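Local coordinates for dipeptide transport protein DPPA (Bacillus subtilis, PDB 1HI9), which hydrolyses N-terminal residues of peptides containing D-amino acids, as a zinc-dependent aminopeptidase that assembles into a self-compartmentalizing decamer, at residues 83-88 against 257-262; 124-129 against 212-217; 138-143 against 252-257. All blocks are in the same frame, centred on the assembly; numbering follows the deposited sequence.

Contact 1 (83-88 against 257-262)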
loop_
_atom_site.group_PDB
_atom_site.type_symbol
_atom_site.label_atom_id
_atom_site.label_comp_id
_atom_site.label_asym_id
_atom_site.label_seq_id
_atom_site.Cartn_x
_atom_site.Cartn_y
_atom_site.Cartn_z
ATOM N N LYS A 83 22.414 23.053 -7.957
ATOM C CA LYS A 83 23.616 23.738 -8.430
ATOM C C LYS A 83 23.261 25.202 -8.686
ATOM O O LYS A 83 22.227 25.504 -9.280
ATOM C CB LYS A 83 24.136 23.116 -9.726
ATOM C CG LYS A 83 24.641 21.707 -9.562
ATOM C CD LYS A 83 24.888 21.039 -10.904
ATOM C CE LYS A 83 23.600 20.929 -11.706
ATOM N NZ LYS A 83 23.721 19.891 -12.752
ATOM N N PRO A 84 24.119 26.127 -8.236
ATOM C CA PRO A 84 23.907 27.569 -8.408
ATOM C C PRO A 84 23.347 27.966 -9.789
ATOM O O PRO A 84 22.471 28.836 -9.878
ATOM C CB PRO A 84 25.293 28.146 -8.142
ATOM C CG PRO A 84 25.818 27.225 -7.083
ATOM C CD PRO A 84 25.418 25.857 -7.595
ATOM N N PHE A 85 23.836 27.331 -10.854
ATOM C CA PHE A 85 23.356 27.660 -12.191
ATOM C C PHE A 85 22.704 26.526 -12.984
ATOM O O PHE A 85 22.727 26.516 -14.209
ATOM C CB PHE A 85 24.468 28.342 -13.012
ATOM C CG PHE A 85 24.843 29.696 -12.483
ATOM C CD1 PHE A 85 25.855 29.832 -11.534
ATOM C CD2 PHE A 85 24.109 30.819 -12.843
ATOM C CE1 PHE A 85 26.123 31.067 -10.945
ATOM C CE2 PHE A 85 24.368 32.054 -12.262
ATOM C CZ PHE A 85 25.374 32.181 -11.309
ATOM N N SER A 86 22.125 25.581 -12.251
ATOM C CA SER A 86 21.374 24.468 -12.815
ATOM C C SER A 86 21.919 23.880 -14.112
ATOM O O SER A 86 22.995 23.277 -14.115
ATOM C CB SER A 86 19.912 24.916 -13.010
ATOM O OG SER A 86 19.056 23.847 -13.386
ATOM N N MET A 87 21.166 24.046 -15.201
ATOM C CA MET A 87 21.544 23.525 -16.508
ATOM C C MET A 87 22.856 24.055 -17.099
ATOM O O MET A 87 23.429 23.421 -17.985
ATOM C CB MET A 87 20.404 23.752 -17.501
ATOM C CG MET A 87 19.107 23.099 -17.082
ATOM S SD MET A 87 17.803 23.195 -18.330
ATOM C CE MET A 87 18.291 21.900 -19.436
ATOM N N VAL A 88 23.331 25.206 -16.630
ATOM C CA VAL A 88 24.585 25.743 -17.149
ATOM C C VAL A 88 25.682 25.842 -16.084
ATOM O O VAL A 88 26.627 26.614 -16.219
ATOM C CB VAL A 88 24.385 27.131 -17.841
ATOM C CG1 VAL A 88 23.736 26.931 -19.202
ATOM C CG2 VAL A 88 23.518 28.048 -16.976
ATOM N N ALA A 257 19.320 37.050 -13.335
ATOM C CA ALA A 257 18.059 36.744 -13.996
ATOM C C ALA A 257 17.854 35.234 -14.023
ATOM O O ALA A 257 16.738 34.752 -13.837
ATOM C CB ALA A 257 18.062 37.296 -15.424
ATOM N N TYR A 258 18.940 34.496 -14.234
ATOM C CA TYR A 258 18.850 33.048 -14.291
ATOM C C TYR A 258 18.444 32.493 -12.939
ATOM O O TYR A 258 17.513 31.690 -12.832
ATOM C CB TYR A 258 20.185 32.436 -14.727
ATOM C CG TYR A 258 20.061 30.986 -15.143
ATOM C CD1 TYR A 258 19.551 30.638 -16.389
ATOM C CD2 TYR A 258 20.413 29.964 -14.273
ATOM C CE1 TYR A 258 19.391 29.304 -16.761
ATOM C CE2 TYR A 258 20.258 28.628 -14.630
ATOM C CZ TYR A 258 19.746 28.307 -15.877
ATOM O OH TYR A 258 19.589 26.988 -16.230
ATOM N N GLN A 259 19.136 32.929 -11.895
ATOM C CA GLN A 259 18.809 32.462 -10.554
ATOM C C GLN A 259 17.412 32.882 -10.111
ATOM O O GLN A 259 16.749 32.154 -9.374
ATOM C CB GLN A 259 19.863 32.933 -9.562
ATOM C CG GLN A 259 21.160 32.158 -9.720
ATOM C CD GLN A 259 22.112 32.362 -8.559
ATOM O OE1 GLN A 259 22.993 31.533 -8.309
ATOM N NE2 GLN A 259 21.946 33.469 -7.844
ATOM N N ALA A 260 16.959 34.042 -10.571
ATOM C CA ALA A 260 15.625 34.488 -10.223
ATOM C C ALA A 260 14.652 33.486 -10.844
ATOM O O ALA A 260 13.619 33.168 -10.256
ATOM C CB ALA A 260 15.376 35.886 -10.766
ATOM N N MET A 261 14.989 32.985 -12.031
ATOM C CA MET A 261 14.143 32.010 -12.713
ATOM C C MET A 261 14.069 30.739 -11.876
ATOM O O MET A 261 12.992 30.188 -11.671
ATOM C CB MET A 261 14.705 31.707 -14.110
ATOM C CG MET A 261 13.964 30.623 -14.888
ATOM S SD MET A 261 14.524 28.955 -14.457
ATOM C CE MET A 261 16.207 29.052 -15.052
ATOM N N LEU A 262 15.216 30.289 -11.377
ATOM C CA LEU A 262 15.276 29.082 -10.561
ATOM C C LEU A 262 14.378 29.175 -9.339
ATOM O O LEU A 262 13.607 28.256 -9.051
ATOM C CB LEU A 262 16.712 28.820 -10.125
ATOM C CG LEU A 262 17.680 28.474 -11.266
ATOM C CD1 LEU A 262 19.087 28.324 -10.709
ATOM C CD2 LEU A 262 17.234 27.178 -11.949
#

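Contact 2 (124-129 against 212-217)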
loop_
_atom_site.group_PDB
_atom_site.type_symbol
_atom_site.label_atom_id
_atom_site.label_comp_id
_atom_site.label_asym_id
_atom_site.label_seq_id
_atom_site.Cartn_x
_atom_site.Cartn_y
_atom_site.Cartn_z
ATOM N N PHE A 124 8.902 32.031 -21.067
ATOM C CA PHE A 124 9.998 32.712 -20.401
ATOM C C PHE A 124 10.278 33.907 -21.314
ATOM O O PHE A 124 10.185 33.789 -22.541
ATOM C CB PHE A 124 11.249 31.834 -20.356
ATOM C CG PHE A 124 11.311 30.902 -19.176
ATOM C CD1 PHE A 124 12.114 29.756 -19.220
ATOM C CD2 PHE A 124 10.601 31.175 -18.015
ATOM C CE1 PHE A 124 12.199 28.897 -18.128
ATOM C CE2 PHE A 124 10.679 30.326 -16.923
ATOM C CZ PHE A 124 11.482 29.185 -16.976
ATOM N N TYR A 125 10.618 35.053 -20.735
ATOM C CA TYR A 125 10.924 36.237 -21.528
ATOM C C TYR A 125 12.161 36.957 -20.999
ATOM O O TYR A 125 12.320 37.187 -19.794
ATOM C CB TYR A 125 9.759 37.244 -21.516
ATOM C CG TYR A 125 8.483 36.816 -22.206
ATOM C CD1 TYR A 125 7.405 36.313 -21.477
ATOM C CD2 TYR A 125 8.351 36.924 -23.592
ATOM C CE1 TYR A 125 6.228 35.928 -22.108
ATOM C CE2 TYR A 125 7.181 36.541 -24.236
ATOM C CZ TYR A 125 6.120 36.044 -23.483
ATOM O OH TYR A 125 4.939 35.669 -24.088
ATOM N N ILE A 126 13.038 37.309 -21.924
ATOM C CA ILE A 126 14.231 38.063 -21.599
ATOM C C ILE A 126 14.086 39.316 -22.453
ATOM O O ILE A 126 14.373 39.291 -23.650
ATOM C CB ILE A 126 15.515 37.305 -21.973
ATOM C CG1 ILE A 126 15.694 36.108 -21.047
ATOM C CG2 ILE A 126 16.726 38.228 -21.821
ATOM C CD1 ILE A 126 15.843 36.499 -19.573
ATOM N N ASN A 127 13.605 40.391 -21.828
ATOM C CA ASN A 127 13.366 41.658 -22.519
ATOM C C ASN A 127 12.365 41.448 -23.669
ATOM O O ASN A 127 12.637 41.770 -24.829
ATOM C CB ASN A 127 14.684 42.236 -23.055
ATOM C CG ASN A 127 15.378 43.142 -22.053
ATOM O OD1 ASN A 127 15.429 42.849 -20.858
ATOM N ND2 ASN A 127 15.932 44.244 -22.541
ATOM N N ASP A 128 11.216 40.878 -23.339
ATOM C CA ASP A 128 10.163 40.642 -24.324
ATOM C C ASP A 128 10.434 39.584 -25.390
ATOM O O ASP A 128 9.586 39.340 -26.248
ATOM C CB ASP A 128 9.778 41.959 -25.008
ATOM C CG ASP A 128 9.187 42.970 -24.031
ATOM O OD1 ASP A 128 8.307 42.570 -23.229
ATOM O OD2 ASP A 128 9.595 44.153 -24.071
ATOM N N ARG A 129 11.601 38.954 -25.360
ATOM C CA ARG A 129 11.857 37.926 -26.348
ATOM C C ARG A 129 11.543 36.528 -25.821
ATOM O O ARG A 129 12.111 36.088 -24.820
ATOM C CB ARG A 129 13.301 37.955 -26.831
ATOM C CG ARG A 129 13.549 36.834 -27.828
ATOM C CD ARG A 129 14.756 37.058 -28.692
ATOM N NE ARG A 129 14.754 36.110 -29.802
ATOM C CZ ARG A 129 15.618 36.138 -30.812
ATOM N NH1 ARG A 129 16.563 37.074 -30.853
ATOM N NH2 ARG A 129 15.528 35.236 -31.780
ATOM N N THR A 212 24.691 37.350 -26.914
ATOM C CA THR A 212 24.847 38.392 -25.913
ATOM C C THR A 212 23.517 38.842 -25.319
ATOM O O THR A 212 22.592 39.224 -26.045
ATOM C CB THR A 212 25.577 39.610 -26.506
ATOM O OG1 THR A 212 26.815 39.178 -27.084
ATOM C CG2 THR A 212 25.858 40.650 -25.421
ATOM N N PRO A 213 23.400 38.786 -23.983
ATOM C CA PRO A 213 22.174 39.193 -23.301
ATOM C C PRO A 213 22.230 40.660 -22.907
ATOM O O PRO A 213 23.303 41.249 -22.831
ATOM C CB PRO A 213 22.163 38.285 -22.082
ATOM C CG PRO A 213 23.619 38.278 -21.712
ATOM C CD PRO A 213 24.299 38.078 -23.052
ATOM N N PRO A 214 21.066 41.271 -22.658
ATOM C CA PRO A 214 21.000 42.680 -22.261
ATOM C C PRO A 214 21.784 42.889 -20.964
ATOM O O PRO A 214 21.991 41.945 -20.204
ATOM C CB PRO A 214 19.506 42.909 -22.047
ATOM C CG PRO A 214 18.871 41.939 -22.999
ATOM C CD PRO A 214 19.718 40.704 -22.828
ATOM N N ASP A 215 22.206 44.128 -20.713
ATOM C CA ASP A 215 22.956 44.468 -19.507
ATOM C C ASP A 215 22.130 44.250 -18.247
ATOM O O ASP A 215 22.587 43.610 -17.305
ATOM C CB ASP A 215 23.408 45.929 -19.561
ATOM C CG ASP A 215 24.556 46.153 -20.525
ATOM O OD1 ASP A 215 24.947 47.330 -20.728
ATOM O OD2 ASP A 215 25.069 45.156 -21.073
ATOM N N ARG A 216 20.923 44.804 -18.222
ATOM C CA ARG A 216 20.032 44.660 -17.071
ATOM C C ARG A 216 18.743 44.047 -17.580
ATOM O O ARG A 216 17.712 44.709 -17.663
ATOM C CB ARG A 216 19.744 46.021 -16.434
ATOM C CG ARG A 216 20.957 46.681 -15.788
ATOM C CD ARG A 216 20.605 48.070 -15.263
ATOM N NE ARG A 216 19.492 48.034 -14.309
ATOM C CZ ARG A 216 19.560 47.487 -13.098
ATOM N NH1 ARG A 216 20.691 46.927 -12.681
ATOM N NH2 ARG A 216 18.498 47.501 -12.303
ATOM N N PRO A 217 18.791 42.756 -17.919
ATOM C CA PRO A 217 17.635 42.029 -18.437
ATOM C C PRO A 217 16.422 41.983 -17.526
ATOM O O PRO A 217 16.536 41.926 -16.304
ATOM C CB PRO A 217 18.205 40.642 -18.723
ATOM C CG PRO A 217 19.235 40.482 -17.662
ATOM C CD PRO A 217 19.912 41.836 -17.650
#

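Contact 3 (138-143 against 252-257)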
loop_
_atom_site.group_PDB
_atom_site.type_symbol
_atom_site.label_atom_id
_atom_site.label_comp_id
_atom_site.label_asym_id
_atom_site.label_seq_id
_atom_site.Cartn_x
_atom_site.Cartn_y
_atom_site.Cartn_z
ATOM N N ALA A 138 21.390 29.707 -23.528
ATOM C CA ALA A 138 22.212 30.334 -24.548
ATOM C C ALA A 138 22.610 31.723 -24.066
ATOM O O ALA A 138 23.758 32.144 -24.226
ATOM C CB ALA A 138 21.449 30.420 -25.870
ATOM N N TYR A 139 21.662 32.428 -23.450
ATOM C CA TYR A 139 21.931 33.765 -22.935
ATOM C C TYR A 139 22.979 33.735 -21.827
ATOM O O TYR A 139 23.816 34.637 -21.740
ATOM C CB TYR A 139 20.648 34.413 -22.416
ATOM C CG TYR A 139 19.866 35.160 -23.471
ATOM C CD1 TYR A 139 18.481 35.050 -23.542
ATOM C CD2 TYR A 139 20.510 35.982 -24.395
ATOM C CE1 TYR A 139 17.751 35.733 -24.507
ATOM C CE2 TYR A 139 19.789 36.675 -25.367
ATOM C CZ TYR A 139 18.406 36.544 -25.417
ATOM O OH TYR A 139 17.676 37.225 -26.369
ATOM N N VAL A 140 22.938 32.714 -20.969
ATOM C CA VAL A 140 23.929 32.627 -19.901
ATOM C C VAL A 140 25.282 32.335 -20.542
ATOM O O VAL A 140 26.304 32.811 -20.080
ATOM C CB VAL A 140 23.589 31.521 -18.877
ATOM C CG1 VAL A 140 24.734 31.376 -17.879
ATOM C CG2 VAL A 140 22.297 31.869 -18.150
ATOM N N ALA A 141 25.276 31.552 -21.611
ATOM C CA ALA A 141 26.506 31.242 -22.312
ATOM C C ALA A 141 27.039 32.553 -22.895
ATOM O O ALA A 141 28.246 32.808 -22.887
ATOM C CB ALA A 141 26.239 30.240 -23.429
ATOM N N GLY A 142 26.122 33.384 -23.390
ATOM C CA GLY A 142 26.494 34.660 -23.970
ATOM C C GLY A 142 27.163 35.581 -22.968
ATOM O O GLY A 142 28.096 36.306 -23.305
ATOM N N TYR A 143 26.681 35.551 -21.731
ATOM C CA TYR A 143 27.241 36.373 -20.671
ATOM C C TYR A 143 28.736 36.120 -20.545
ATOM O O TYR A 143 29.491 37.021 -20.206
ATOM C CB TYR A 143 26.572 36.049 -19.341
ATOM C CG TYR A 143 27.092 36.876 -18.192
ATOM C CD1 TYR A 143 26.605 38.157 -17.955
ATOM C CD2 TYR A 143 28.105 36.382 -17.358
ATOM C CE1 TYR A 143 27.114 38.937 -16.913
ATOM C CE2 TYR A 143 28.626 37.151 -16.314
ATOM C CZ TYR A 143 28.120 38.433 -16.097
ATOM O OH TYR A 143 28.614 39.199 -15.059
ATOM N N LYS A 252 19.984 42.524 -12.333
ATOM C CA LYS A 252 21.191 43.328 -12.492
ATOM C C LYS A 252 21.998 42.845 -13.693
ATOM O O LYS A 252 22.691 43.629 -14.336
ATOM C CB LYS A 252 22.064 43.240 -11.238
ATOM C CG LYS A 252 21.371 43.688 -9.960
ATOM C CD LYS A 252 22.348 43.767 -8.776
ATOM C CE LYS A 252 22.994 42.411 -8.440
ATOM N NZ LYS A 252 23.929 41.892 -9.504
ATOM N N ASP A 253 21.909 41.546 -13.965
ATOM C CA ASP A 253 22.594 40.913 -15.085
ATOM C C ASP A 253 21.941 39.571 -15.411
ATOM O O ASP A 253 21.041 39.119 -14.702
ATOM C CB ASP A 253 24.063 40.691 -14.761
ATOM C CG ASP A 253 24.266 40.144 -13.372
ATOM O OD1 ASP A 253 24.302 40.940 -12.413
ATOM O OD2 ASP A 253 24.367 38.914 -13.228
ATOM N N MET A 254 22.400 38.933 -16.483
ATOM C CA MET A 254 21.828 37.654 -16.894
ATOM C C MET A 254 21.965 36.588 -15.805
ATOM O O MET A 254 21.076 35.759 -15.627
ATOM C CB MET A 254 22.493 37.172 -18.185
ATOM C CG MET A 254 21.777 36.012 -18.873
ATOM S SD MET A 254 20.047 36.370 -19.253
ATOM C CE MET A 254 19.293 34.770 -18.800
ATOM N N LEU A 255 23.075 36.614 -15.074
ATOM C CA LEU A 255 23.280 35.637 -14.025
ATOM C C LEU A 255 22.227 35.747 -12.918
ATOM O O LEU A 255 21.731 34.731 -12.426
ATOM C CB LEU A 255 24.682 35.764 -13.432
ATOM C CG LEU A 255 25.846 35.573 -14.408
ATOM C CD1 LEU A 255 27.118 35.358 -13.610
ATOM C CD2 LEU A 255 25.614 34.374 -15.327
ATOM N N GLU A 256 21.882 36.971 -12.524
ATOM C CA GLU A 256 20.879 37.155 -11.487
ATOM C C GLU A 256 19.509 36.777 -12.050
ATOM O O GLU A 256 18.645 36.238 -11.344
ATOM C CB GLU A 256 20.847 38.608 -10.999
ATOM C CG GLU A 256 20.241 38.755 -9.613
ATOM C CD GLU A 256 19.868 40.189 -9.261
ATOM O OE1 GLU A 256 19.827 40.511 -8.047
ATOM O OE2 GLU A 256 19.602 40.990 -10.189
ATOM N N ALA A 257 19.320 37.050 -13.335
ATOM C CA ALA A 257 18.059 36.744 -13.996
ATOM C C ALA A 257 17.854 35.234 -14.023
ATOM O O ALA A 257 16.738 34.752 -13.837
ATOM C CB ALA A 257 18.062 37.296 -15.424
#

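Contact 1 (83-88 against 257-262)
The ring of Tyr-258 is sandwiched: Val-88 CG2 lies over one face in a CH-pi contact, 4.2 Å from the ring centroid, while Met-261 CE of the same helix sits over the opposite face. Ser-86 CB meets the edge of this ring, close to its plane. The contact joins a type I beta turn, Lys-83 to Ser-86, in the loop after strand 76-80 to helix 254-268. The side chain of Tyr-258 leaves the helix with CG trans to the main-chain nitrogen (chi1 -165°), which carries the ring across to the turn, where CE2 comes to 3.3 Å from Phe-85 O. Its hydroxyl ends beside Met-87 CB and is hydrogen-bonded to Asn-137 of helix 133-143. A leucine in place of Tyr-258 would probably leave Asn-137 without this phenolic partner and open a gap between Val-88 and Met-261. The Phe-85 ring meets Tyr-258 obliquely, with the two CD2 atoms 4.1 Å apart, and the end of Gln-259 lies over one of its faces, the amide plane turned only 18° from the ring. Met-87 links this packing to the active site, its side chain touching zinc ligands Asp-8 and Glu-133. Further along the helix, Leu-262 sets both methyls against the turn: CD1 approaches Pro-84 O at 3.5 Å, and CD2 rests 3.7 Å from Ser-86 CB.

Contact 2 (124-129 against 212-217)
Ile-126 holds CG2 anti to its backbone N, with CG1 beside that nitrogen (chi1 -70°), and this sets the CG2 methyl against both Pro-214 and Pro-217; chi1 of -90° in Asn-127 turns the neighbouring amide across the same two prolines. The two residues open a type I' beta turn, Ile-126 to Arg-129, the hairpin connection between strands 121-126 and 129-131 of the five-stranded antiparallel sheet. Residues 212-217 are the proline-rich loop that leads into strand 218-223 of that sheet. Ile-126 CG2 lies 4.0 Å from Pro-214 CD and 4.2 Å from Pro-217 CB. The isoleucine meets Pro-214 at a slant and lies flank to flank with Pro-217. The Asn-127 amide and the Pro-214 ring pass antiparallel, with ND2 3.8 Å from Pro-214 CG. The amide oxygen accepts from the backbone N of Val-218, and a backbone bond also joins Asn-127 to Val-218, so side chain and backbone of Asn-127 both bond to Val-218 where strands 121-126 and 218-223 pair. Beyond this contact, Ile-126 also packs on Leu-136 and Tyr-139 of helix 133-143 and on Met-254 of helix 254-268. The contact thus grades from a buried apolar side at Ile-126 and Pro-217 to a solvent-exposed one at Asn-127, whose OD1 stands 3.4 Å from Pro-217 CA.

Contact 3 (138-143 against 252-257)
Two contacts between helices 254-268 and 133-143 involve aromatic rings. Leu-255 comes over one face of the Tyr-143 ring in a CH-pi contact, its CG 3.9 Å from the centroid and 17° off the normal, while CD1 approaches Tyr-143 CE2 at 3.6 Å. A fully extended chi1 (-179°) swings the Tyr-143 ring out to the first turn of the other helix, where Asp-253 CB and Met-254 CB meet it obliquely. The other pairs Met-254 with Tyr-139: the sulfur stands 5.3 Å from the ring centroid in an oblique Met-aromatic approach. In the apolar packing, Met-254 SD rests 3.8 Å from Tyr-139 CB, its chain bent at chi2 (56°), and Val-140 divides its two methyls, CG1 against Leu-255 CD2 and CG2 against Met-254 CE. Polar interactions stay within 252-257. Asp-253 is the N-cap of helix 254-268, its OD2 accepting from Glu-256 N at 3.2 Å from above the carboxylate plane. The Glu-256 carboxylate in turn accepts from the backbone N of Lys-252, just before the N-cap (OE2, 2.7 Å), and Lys-252 NZ forms a salt bridge with Asp-253 OD1, its hydrogen bond weak. Sulfur, methyl and ring contacts thus join the two helices, while charged groups secure the start of one, where the capping carboxylate probably also interacts favourably with the helix dipole.

Overall arrangement
Helix 254-268 is common to contacts 1 and 3, which share Ala-257 and have centres 9 Å apart; between them Tyr-258 CD1 packs 3.5 Å from Val-140 CG2. Contact 2 lies beyond contact 3, its centre 8 Å away, and Pro-217 CG comes to 3.6 Å from Asp-253 C. It also reaches contact 1, through Met-261 CG and Phe-124 CZ, 3.5 Å apart. In sequence, contacts 2 and 3 interleave, and both are nested in the loop closed by contact 1. Contact 1 is nearest the dinuclear zinc site: the Met-87 side chain is about 4 Å from a zinc ion, whereas the side chains of Val-140 and Ile-126 are about 10 and 11 Å from that of Glu-133.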